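Local coordinates for p1 (Rice yellow mottle virus, PDB 6TY0), which suppresses RNA silencing for the virus and probably binds RNA, this chain being the N-terminal zinc-binding part of a protein with two zinc fingers, at residues H32-W36 with S61-T65; T35-V41 with F88-A93; A48-K54 with K78-P84. All blocks are in the same frame, centred on the assembly; numbering follows the deposited sequence.

Contact 1: residues H32-W36 with S61-T65; sequences HSQTW and SFACT. With ZN (zinc ion), chain C.
W36 lays its indole over the side chain of F62, and with H32 the two form a small aromatic cluster just inside the Cys4 zinc finger of this N-terminal part of P1. CB of F62 stands over the six-membered ring of W36, 3.5 Å from its centroid and 8° off the ring normal, a CH-pi contact. The F62 ring then runs on beside the five-membered ring, its plane inclined by 40°, with W36 CG 3.7 Å from F62 CD2. Beyond it, CZ of F62 meets CD2 of H32 at 4.0 Å, the two side chains crossing at about a right angle while the ring planes stay oblique. On its opposite face the indole is covered by CG2 of T35. Aromatic residues suit this buried place because each offers a broad apolar surface to the next. F88 of strand 86-90 and Y71 of strand 70-77 close around the cluster. At the far rim of the indole, W36 CH2 lies 3.6 Å from the backbone N of C64, near the ring plane. C64 turns SG anti to its own backbone N (chi1 -173°), which delivers the sulfur to the zinc ion shared with C67, C92 and C95. H32 is steadied by its own loop: ND1 donates to S33 O at 2.8 Å, with the oxygen in the imidazole plane, while W36 N reaches S33 O from the opposite face of the carbonyl.

Contact 2: residues T35-V41 with F88-A93; sequences TWDVDSV and FDVVCA. With ZN (zinc ion), chain C.
T35 offers its carbonyl oxygen to the backbone N of A93, a 3.0 Å bond made in the carbonyl plane and nearly straight at 163°. The small CB of A93 fits close beside T35 O. The methyl CG2 of T35, directed anti to its backbone N, rests 4.0 Å from CB of C92. W36 follows, and here the benzo edge of its indole does the work: CE3 meets CG2 of V90 near the ring plane, and CZ3 reaches CB of C92. After an inverse gamma turn centred on D37, closed by a weak bond from V38 N to W36 O, V38 points into the other segment, with CG1 3.6 Å from V91 O and also beside A93 N, and CG2 against V90. This loop, running between strands 26-32 and 45-51, lines the path by which strand 86-90 leads into the second cysteine pair of the Cys4 zinc finger. C92 holds the zinc ion through SG at 2.4 Å, with C64, C67 and C95 as the other ligands. A type I turn from V38 to V41 reverses the loop. Within it, OG of S40 packs 3.4 Å from CG1 of V90 and bonds to a water that accepts from V91 N; a short hydroxyl suits this exposed position. V41 ends the segment on the ring of F88. Its CG1, anti to the backbone N (chi1 169°), stands over the ring centre 4.3 Å from the centroid, a CH-pi contact, while CG2 lies against both F88 CG and V90 CG1.

Contact 3: residues A48-K54 with K78-P84; sequences ADFNPEK and KYFTNIP
D49 has each carboxylate oxygen held by a different partner: OD2 accepts from ND2 of N82 at 2.7 Å, and OD1 accepts from the hydroxyl of T11. The N82 bond is straight (165°) and uses the anti lone pair of OD2, pointing away from OD1. OD2 lies in the amide plane of N82, yet the amide and carboxylate planes are nearly perpendicular. N82 adopts a left-handed backbone conformation, common for asparagine, just beyond the strand. Beneath these groups, D49 and T81 form an antiparallel hydrogen-bonded pair, with D49 N on T81 O at 3.1 Å and T81 N on D49 O. Strand 80-81 is an outermost strand of the four-stranded mixed sheet within this chain, pairing with strand 45-51, whose other neighbour is strand 2-10. F50 and F80 make the adjoining non-hydrogen-bonded pair, and their side chains meet on the face away from D49 and T81. The edge of F50 is turned to the face of F80 in a T-shaped contact, centroids 5.9 Å apart and planes at 77°. F50 CG lies anti to its backbone N (chi1 173°), bringing CE1 to 3.7 Å from Y79 CB. Helix 15-21 covers F50 with A18 and V21. A48 CB, a methyl compact enough to sit against backbone, touches T81 O at 3.5 Å and I83 CG1 at 3.9 Å. N51 N donates to Y79 O from above its carbonyl plane. N51 OD1 takes E53 N in an Asx turn, within the type I turn from N51 to K54, and Y79 N closes on K54 O at 2.8 Å.

In the fold
From the N terminus, strand 2-10 becomes an inner strand of the four-stranded sheet, and the chain leaves strand 26-32 through the loop used by contacts 1 and 2. Contact 1 closes on the end of strand 54-64 and contact 2 on the end of strand 86-90, neighbours in the three-stranded sheet. The two share T35 and W36, and both reach the same zinc ion. Contact 3 lies on the opposite side of the chain's centre, its centre about 26 Å from that of contact 1. Its loop nests inside that of contact 2 but crosses that of contact 1. It closes the far edge of the four-stranded sheet, whereas contacts 1 and 2 hold the loop after strand 26-32 against the three-stranded sheet.

Contact 1: residues H32-W36 with S61-T65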
loop_
_atom_site.group_PDB
_atom_site.type_symbol
_atom_site.label_atom_id
_atom_site.label_comp_id
_atom_site.label_asym_id
_atom_site.label_seq_id
_atom_site.Cartn_x
_atom_site.Cartn_y
_atom_site.Cartn_z
ATOM N N HIS A 32 -1.747 -4.613 -0.885
ATOM C CA HIS A 32 -1.308 -5.109 0.388
ATOM C C HIS A 32 -0.252 -6.205 0.222
ATOM O O HIS A 32 -0.092 -6.767 -0.843
ATOM C CB HIS A 32 -2.517 -5.626 1.166
ATOM C CG HIS A 32 -3.157 -6.835 0.581
ATOM N ND1 HIS A 32 -2.605 -8.099 0.692
ATOM C CD2 HIS A 32 -4.345 -6.997 -0.041
ATOM C CE1 HIS A 32 -3.435 -8.985 0.163
ATOM N NE2 HIS A 32 -4.484 -8.340 -0.313
ATOM N N SER A 33 0.430 -6.491 1.309
ATOM C CA SER A 33 1.520 -7.432 1.362
ATOM C C SER A 33 1.028 -8.822 1.605
ATOM O O SER A 33 -0.178 -9.088 1.743
ATOM C CB SER A 33 2.502 -7.015 2.479
ATOM O OG SER A 33 1.933 -7.278 3.752
ATOM N N GLN A 34 2.001 -9.722 1.688
ATOM C CA GLN A 34 1.758 -11.147 1.883
ATOM C C GLN A 34 1.067 -11.452 3.205
ATOM O O GLN A 34 0.334 -12.425 3.304
ATOM C CB GLN A 34 3.105 -11.895 1.816
ATOM C CG GLN A 34 3.784 -11.835 0.441
ATOM C CD GLN A 34 4.491 -10.517 0.045
ATOM O OE1 GLN A 34 4.647 -9.553 0.824
ATOM N NE2 GLN A 34 4.931 -10.486 -1.219
ATOM N N THR A 35 1.309 -10.619 4.217
ATOM C CA THR A 35 0.655 -10.763 5.505
ATOM C C THR A 35 -0.865 -10.973 5.358
ATOM O O THR A 35 -1.454 -11.748 6.111
ATOM C CB THR A 35 1.038 -9.600 6.414
ATOM O OG1 THR A 35 2.451 -9.600 6.537
ATOM C CG2 THR A 35 0.408 -9.676 7.815
ATOM N N TRP A 36 -1.476 -10.355 4.347
ATOM C CA TRP A 36 -2.936 -10.308 4.233
ATOM C C TRP A 36 -3.485 -11.136 3.070
ATOM O O TRP A 36 -4.669 -11.010 2.714
ATOM C CB TRP A 36 -3.377 -8.849 4.132
ATOM C CG TRP A 36 -2.768 -8.036 5.191
ATOM C CD1 TRP A 36 -1.744 -7.164 5.047
ATOM C CD2 TRP A 36 -3.063 -8.089 6.579
ATOM N NE1 TRP A 36 -1.424 -6.633 6.242
ATOM C CE2 TRP A 36 -2.209 -7.187 7.211
ATOM C CE3 TRP A 36 -3.988 -8.804 7.353
ATOM C CZ2 TRP A 36 -2.233 -6.966 8.578
ATOM C CZ3 TRP A 36 -4.011 -8.578 8.710
ATOM C CH2 TRP A 36 -3.143 -7.676 9.306
ATOM N N SER A 61 -8.551 -0.838 6.021
ATOM C CA SER A 61 -7.789 -1.215 7.181
ATOM C C SER A 61 -7.713 -2.715 7.287
ATOM O O SER A 61 -8.706 -3.418 7.129
ATOM C CB SER A 61 -8.484 -0.711 8.464
ATOM O OG SER A 61 -8.699 0.687 8.333
ATOM N N PHE A 62 -6.545 -3.195 7.663
ATOM C CA PHE A 62 -6.342 -4.617 7.968
ATOM C C PHE A 62 -5.840 -4.724 9.399
ATOM O O PHE A 62 -4.971 -3.966 9.823
ATOM C CB PHE A 62 -5.296 -5.240 7.048
ATOM C CG PHE A 62 -5.607 -5.127 5.593
ATOM C CD1 PHE A 62 -5.474 -3.920 4.929
ATOM C CD2 PHE A 62 -5.995 -6.227 4.880
ATOM C CE1 PHE A 62 -5.726 -3.815 3.576
ATOM C CE2 PHE A 62 -6.252 -6.151 3.521
ATOM C CZ PHE A 62 -6.109 -4.944 2.857
ATOM N N ALA A 63 -6.396 -5.648 10.157
ATOM C CA ALA A 63 -5.852 -5.920 11.504
ATOM C C ALA A 63 -6.006 -7.401 11.828
ATOM O O ALA A 63 -7.085 -7.946 11.585
ATOM C CB ALA A 63 -6.612 -5.104 12.517
ATOM N N CYS A 64 -4.968 -8.033 12.394
ATOM C CA CYS A 64 -5.072 -9.457 12.828
ATOM C C CYS A 64 -5.807 -9.559 14.155
ATOM O O CYS A 64 -5.507 -8.831 15.095
ATOM C CB CYS A 64 -3.692 -10.101 13.001
ATOM S SG CYS A 64 -3.690 -11.912 13.344
ATOM N N THR A 65 -6.741 -10.483 14.261
ATOM C CA THR A 65 -7.416 -10.751 15.538
ATOM C C THR A 65 -6.562 -11.513 16.579
ATOM O O THR A 65 -6.952 -11.589 17.743
ATOM C CB THR A 65 -8.683 -11.532 15.266
ATOM O OG1 THR A 65 -8.342 -12.720 14.546
ATOM C CG2 THR A 65 -9.638 -10.698 14.398
HETATM ZN ZN ZN C . -1.465 -12.302 13.260
#

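Contact 2: residues T35-V41 with F88-A93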
loop_
_atom_site.group_PDB
_atom_site.type_symbol
_atom_site.label_atom_id
_atom_site.label_comp_id
_atom_site.label_asym_id
_atom_site.label_seq_id
_atom_site.Cartn_x
_atom_site.Cartn_y
_atom_site.Cartn_z
ATOM N N THR A 35 1.309 -10.619 4.217
ATOM C CA THR A 35 0.655 -10.763 5.505
ATOM C C THR A 35 -0.865 -10.973 5.358
ATOM O O THR A 35 -1.454 -11.748 6.111
ATOM C CB THR A 35 1.038 -9.600 6.414
ATOM O OG1 THR A 35 2.451 -9.600 6.537
ATOM C CG2 THR A 35 0.408 -9.676 7.815
ATOM N N TRP A 36 -1.476 -10.355 4.347
ATOM C CA TRP A 36 -2.936 -10.308 4.233
ATOM C C TRP A 36 -3.485 -11.136 3.070
ATOM O O TRP A 36 -4.669 -11.010 2.714
ATOM C CB TRP A 36 -3.377 -8.849 4.132
ATOM C CG TRP A 36 -2.768 -8.036 5.191
ATOM C CD1 TRP A 36 -1.744 -7.164 5.047
ATOM C CD2 TRP A 36 -3.063 -8.089 6.579
ATOM N NE1 TRP A 36 -1.424 -6.633 6.242
ATOM C CE2 TRP A 36 -2.209 -7.187 7.211
ATOM C CE3 TRP A 36 -3.988 -8.804 7.353
ATOM C CZ2 TRP A 36 -2.233 -6.966 8.578
ATOM C CZ3 TRP A 36 -4.011 -8.578 8.710
ATOM C CH2 TRP A 36 -3.143 -7.676 9.306
ATOM N N ASP A 37 -2.625 -11.990 2.496
ATOM C CA ASP A 37 -3.056 -13.023 1.539
ATOM C C ASP A 37 -3.702 -14.207 2.257
ATOM O O ASP A 37 -3.075 -15.253 2.446
ATOM C CB ASP A 37 -1.853 -13.540 0.746
ATOM C CG ASP A 37 -1.319 -12.513 -0.241
ATOM O OD1 ASP A 37 -2.122 -11.720 -0.785
ATOM O OD2 ASP A 37 -0.087 -12.494 -0.468
ATOM N N VAL A 38 -4.945 -14.024 2.679
ATOM C CA VAL A 38 -5.701 -15.044 3.389
ATOM C C VAL A 38 -7.102 -15.047 2.803
ATOM O O VAL A 38 -7.489 -14.038 2.209
ATOM C CB VAL A 38 -5.741 -14.768 4.909
ATOM C CG1 VAL A 38 -4.356 -14.874 5.502
ATOM C CG2 VAL A 38 -6.344 -13.396 5.208
ATOM N N ASP A 39 -7.848 -16.149 2.967
ATOM C CA ASP A 39 -9.143 -16.362 2.269
ATOM C C ASP A 39 -10.183 -15.290 2.562
ATOM O O ASP A 39 -10.957 -14.935 1.689
ATOM C CB ASP A 39 -9.785 -17.716 2.645
ATOM C CG ASP A 39 -9.199 -18.888 1.878
ATOM O OD1 ASP A 39 -8.005 -18.860 1.494
ATOM O OD2 ASP A 39 -9.947 -19.860 1.661
ATOM N N SER A 40 -10.205 -14.794 3.797
ATOM C CA SER A 40 -11.244 -13.851 4.239
ATOM C C SER A 40 -11.035 -12.409 3.729
ATOM O O SER A 40 -11.887 -11.563 3.952
ATOM C CB SER A 40 -11.334 -13.855 5.767
ATOM O OG SER A 40 -10.021 -13.808 6.335
ATOM N N VAL A 41 -9.907 -12.129 3.071
ATOM C CA VAL A 41 -9.688 -10.831 2.436
ATOM C C VAL A 41 -10.114 -10.923 0.981
ATOM O O VAL A 41 -9.443 -11.547 0.182
ATOM C CB VAL A 41 -8.214 -10.414 2.577
ATOM C CG1 VAL A 41 -7.846 -9.218 1.728
ATOM C CG2 VAL A 41 -7.941 -10.107 4.042
ATOM N N PHE A 88 -10.843 -5.230 7.383
ATOM C CA PHE A 88 -10.545 -6.654 7.364
ATOM C C PHE A 88 -9.952 -6.978 8.709
ATOM O O PHE A 88 -8.760 -6.757 8.946
ATOM C CB PHE A 88 -9.555 -6.973 6.245
ATOM C CG PHE A 88 -10.164 -6.861 4.886
ATOM C CD1 PHE A 88 -11.171 -7.733 4.506
ATOM C CD2 PHE A 88 -9.784 -5.871 4.023
ATOM C CE1 PHE A 88 -11.769 -7.613 3.256
ATOM C CE2 PHE A 88 -10.389 -5.724 2.780
ATOM C CZ PHE A 88 -11.375 -6.611 2.386
ATOM N N ASP A 89 -10.821 -7.461 9.600
ATOM C CA ASP A 89 -10.423 -8.002 10.906
ATOM C C ASP A 89 -10.320 -9.505 10.746
ATOM O O ASP A 89 -11.323 -10.194 10.786
ATOM C CB ASP A 89 -11.437 -7.612 11.990
ATOM C CG ASP A 89 -11.519 -6.090 12.167
ATOM O OD1 ASP A 89 -10.476 -5.464 12.366
ATOM O OD2 ASP A 89 -12.611 -5.527 12.052
ATOM N N VAL A 90 -9.101 -10.001 10.542
ATOM C CA VAL A 90 -8.923 -11.360 10.097
ATOM C C VAL A 90 -7.763 -11.985 10.841
ATOM O O VAL A 90 -7.123 -11.333 11.621
ATOM C CB VAL A 90 -8.626 -11.376 8.581
ATOM C CG1 VAL A 90 -9.783 -10.758 7.813
ATOM C CG2 VAL A 90 -7.313 -10.662 8.269
ATOM N N VAL A 91 -7.533 -13.264 10.607
ATOM C CA VAL A 91 -6.352 -13.957 11.122
ATOM C C VAL A 91 -5.308 -13.840 10.031
ATOM O O VAL A 91 -5.545 -14.263 8.890
ATOM C CB VAL A 91 -6.639 -15.434 11.488
ATOM C CG1 VAL A 91 -5.387 -16.124 11.971
ATOM C CG2 VAL A 91 -7.756 -15.524 12.527
ATOM N N CYS A 92 -4.169 -13.257 10.374
ATOM C CA CYS A 92 -3.139 -12.930 9.363
ATOM C C CYS A 92 -2.407 -14.222 8.930
ATOM O O CYS A 92 -2.623 -15.297 9.523
ATOM C CB CYS A 92 -2.153 -11.899 9.902
ATOM S SG CYS A 92 -0.845 -12.618 10.964
ATOM N N ALA A 93 -1.597 -14.129 7.871
ATOM C CA ALA A 93 -0.889 -15.303 7.340
ATOM C C ALA A 93 0.069 -15.965 8.343
ATOM O O ALA A 93 0.323 -17.130 8.267
ATOM C CB ALA A 93 -0.148 -14.958 6.040
HETATM ZN ZN ZN C . -1.465 -12.302 13.260
HETATM O O HOH W 1 -9.498 -14.658 9.188
#

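Contact 3: residues A48-K54 with K78-P84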
loop_
_atom_site.group_PDB
_atom_site.type_symbol
_atom_site.label_atom_id
_atom_site.label_comp_id
_atom_site.label_asym_id
_atom_site.label_seq_id
_atom_site.Cartn_x
_atom_site.Cartn_y
_atom_site.Cartn_z
ATOM N N ALA A 48 -21.971 3.977 -2.153
ATOM C CA ALA A 48 -21.696 5.290 -1.629
ATOM C C ALA A 48 -22.497 6.333 -2.384
ATOM O O ALA A 48 -23.134 6.030 -3.405
ATOM C CB ALA A 48 -20.214 5.593 -1.761
ATOM N N ASP A 49 -22.397 7.573 -1.921
ATOM C CA ASP A 49 -23.202 8.668 -2.465
ATOM C C ASP A 49 -22.542 9.338 -3.655
ATOM O O ASP A 49 -21.539 10.033 -3.489
ATOM C CB ASP A 49 -23.423 9.752 -1.415
ATOM C CG ASP A 49 -24.409 9.324 -0.326
ATOM O OD1 ASP A 49 -25.380 8.563 -0.599
ATOM O OD2 ASP A 49 -24.164 9.758 0.814
ATOM N N PHE A 50 -23.145 9.173 -4.830
ATOM C CA PHE A 50 -22.661 9.868 -6.006
ATOM C C PHE A 50 -22.795 11.365 -5.770
ATOM O O PHE A 50 -23.783 11.838 -5.251
ATOM C CB PHE A 50 -23.400 9.444 -7.263
ATOM C CG PHE A 50 -23.021 10.265 -8.467
ATOM C CD1 PHE A 50 -21.845 9.996 -9.165
ATOM C CD2 PHE A 50 -23.823 11.322 -8.895
ATOM C CE1 PHE A 50 -21.455 10.759 -10.241
ATOM C CE2 PHE A 50 -23.442 12.080 -9.997
ATOM C CZ PHE A 50 -22.260 11.796 -10.668
ATOM N N ASN A 51 -21.780 12.110 -6.127
ATOM C CA ASN A 51 -21.849 13.534 -6.045
ATOM C C ASN A 51 -20.954 14.141 -7.105
ATOM O O ASN A 51 -19.762 13.847 -7.126
ATOM C CB ASN A 51 -21.377 13.993 -4.689
ATOM C CG ASN A 51 -21.519 15.486 -4.523
ATOM O OD1 ASN A 51 -21.048 16.274 -5.338
ATOM N ND2 ASN A 51 -22.171 15.883 -3.461
ATOM N N PRO A 52 -21.508 15.010 -7.975
ATOM C CA PRO A 52 -20.753 15.415 -9.173
ATOM C C PRO A 52 -19.608 16.349 -8.951
ATOM O O PRO A 52 -18.831 16.534 -9.858
ATOM C CB PRO A 52 -21.803 16.095 -10.063
ATOM C CG PRO A 52 -22.944 16.402 -9.157
ATOM C CD PRO A 52 -22.939 15.331 -8.098
ATOM N N GLU A 53 -19.510 16.942 -7.774
ATOM C CA GLU A 53 -18.466 17.920 -7.454
ATOM C C GLU A 53 -17.479 17.512 -6.363
ATOM O O GLU A 53 -16.615 18.313 -6.028
ATOM C CB GLU A 53 -19.082 19.213 -6.901
ATOM C CG GLU A 53 -20.124 19.856 -7.762
ATOM C CD GLU A 53 -19.726 19.935 -9.208
ATOM O OE1 GLU A 53 -18.546 20.260 -9.545
ATOM O OE2 GLU A 53 -20.636 19.652 -9.996
ATOM N N LYS A 54 -17.593 16.306 -5.818
ATOM C CA LYS A 54 -16.695 15.861 -4.732
ATOM C C LYS A 54 -15.714 14.761 -5.155
ATOM O O LYS A 54 -15.883 14.081 -6.181
ATOM C CB LYS A 54 -17.528 15.333 -3.573
ATOM C CG LYS A 54 -18.688 16.240 -3.215
ATOM C CD LYS A 54 -18.227 17.488 -2.489
ATOM C CE LYS A 54 -17.701 17.122 -1.117
ATOM N NZ LYS A 54 -17.584 18.324 -0.266
ATOM N N LYS A 78 -13.087 9.819 -7.360
ATOM C CA LYS A 78 -13.822 10.943 -7.909
ATOM C C LYS A 78 -15.293 10.673 -7.916
ATOM O O LYS A 78 -15.725 9.600 -8.300
ATOM C CB LYS A 78 -13.370 11.179 -9.348
ATOM C CG LYS A 78 -11.996 11.772 -9.430
ATOM C CD LYS A 78 -11.636 12.049 -10.869
ATOM C CE LYS A 78 -10.343 12.834 -10.904
ATOM N NZ LYS A 78 -9.825 12.912 -12.292
ATOM N N TYR A 79 -16.056 11.683 -7.522
ATOM C CA TYR A 79 -17.531 11.708 -7.579
ATOM C C TYR A 79 -18.295 10.792 -6.672
ATOM O O TYR A 79 -19.487 10.523 -6.913
ATOM C CB TYR A 79 -18.047 11.505 -9.020
ATOM C CG TYR A 79 -17.157 12.125 -10.072
ATOM C CD1 TYR A 79 -16.834 13.485 -10.074
ATOM C CD2 TYR A 79 -16.588 11.311 -11.046
ATOM C CE1 TYR A 79 -15.979 14.015 -11.064
ATOM C CE2 TYR A 79 -15.770 11.816 -12.019
ATOM C CZ TYR A 79 -15.460 13.151 -12.025
ATOM O OH TYR A 79 -14.598 13.523 -13.033
ATOM N N PHE A 80 -17.617 10.213 -5.693
ATOM C CA PHE A 80 -18.307 9.415 -4.701
ATOM C C PHE A 80 -17.834 9.917 -3.336
ATOM O O PHE A 80 -16.655 10.294 -3.141
ATOM C CB PHE A 80 -18.062 7.929 -4.855
ATOM C CG PHE A 80 -18.874 7.298 -5.914
ATOM C CD1 PHE A 80 -20.181 6.994 -5.697
ATOM C CD2 PHE A 80 -18.325 7.029 -7.143
ATOM C CE1 PHE A 80 -20.948 6.395 -6.674
ATOM C CE2 PHE A 80 -19.081 6.442 -8.143
ATOM C CZ PHE A 80 -20.391 6.118 -7.907
ATOM N N THR A 81 -18.774 9.932 -2.410
ATOM C CA THR A 81 -18.513 10.507 -1.121
ATOM C C THR A 81 -19.198 9.657 -0.023
ATOM O O THR A 81 -20.036 8.788 -0.321
ATOM C CB THR A 81 -18.908 12.006 -1.192
ATOM O OG1 THR A 81 -18.121 12.736 -0.257
ATOM C CG2 THR A 81 -20.407 12.227 -0.953
ATOM N N ASN A 82 -18.834 9.873 1.250
ATOM C CA ASN A 82 -19.348 9.000 2.343
ATOM C C ASN A 82 -19.137 7.534 2.050
ATOM O O ASN A 82 -20.045 6.712 2.204
ATOM C CB ASN A 82 -20.834 9.200 2.590
ATOM C CG ASN A 82 -21.174 10.639 2.873
ATOM O OD1 ASN A 82 -20.436 11.337 3.578
ATOM N ND2 ASN A 82 -22.279 11.116 2.283
ATOM N N ILE A 83 -17.934 7.201 1.593
ATOM C CA ILE A 83 -17.670 5.844 1.191
ATOM C C ILE A 83 -17.497 5.004 2.486
ATOM O O ILE A 83 -16.690 5.348 3.335
ATOM C CB ILE A 83 -16.412 5.776 0.304
ATOM C CG1 ILE A 83 -16.571 6.705 -0.942
ATOM C CG2 ILE A 83 -16.189 4.335 -0.152
ATOM C CD1 ILE A 83 -15.304 6.861 -1.784
ATOM N N PRO A 84 -18.245 3.913 2.633
ATOM C CA PRO A 84 -18.073 3.163 3.884
ATOM C C PRO A 84 -16.589 2.704 4.074
ATOM O O PRO A 84 -15.961 2.243 3.122
ATOM C CB PRO A 84 -19.000 1.955 3.732
ATOM C CG PRO A 84 -19.961 2.310 2.618
ATOM C CD PRO A 84 -19.220 3.273 1.725
#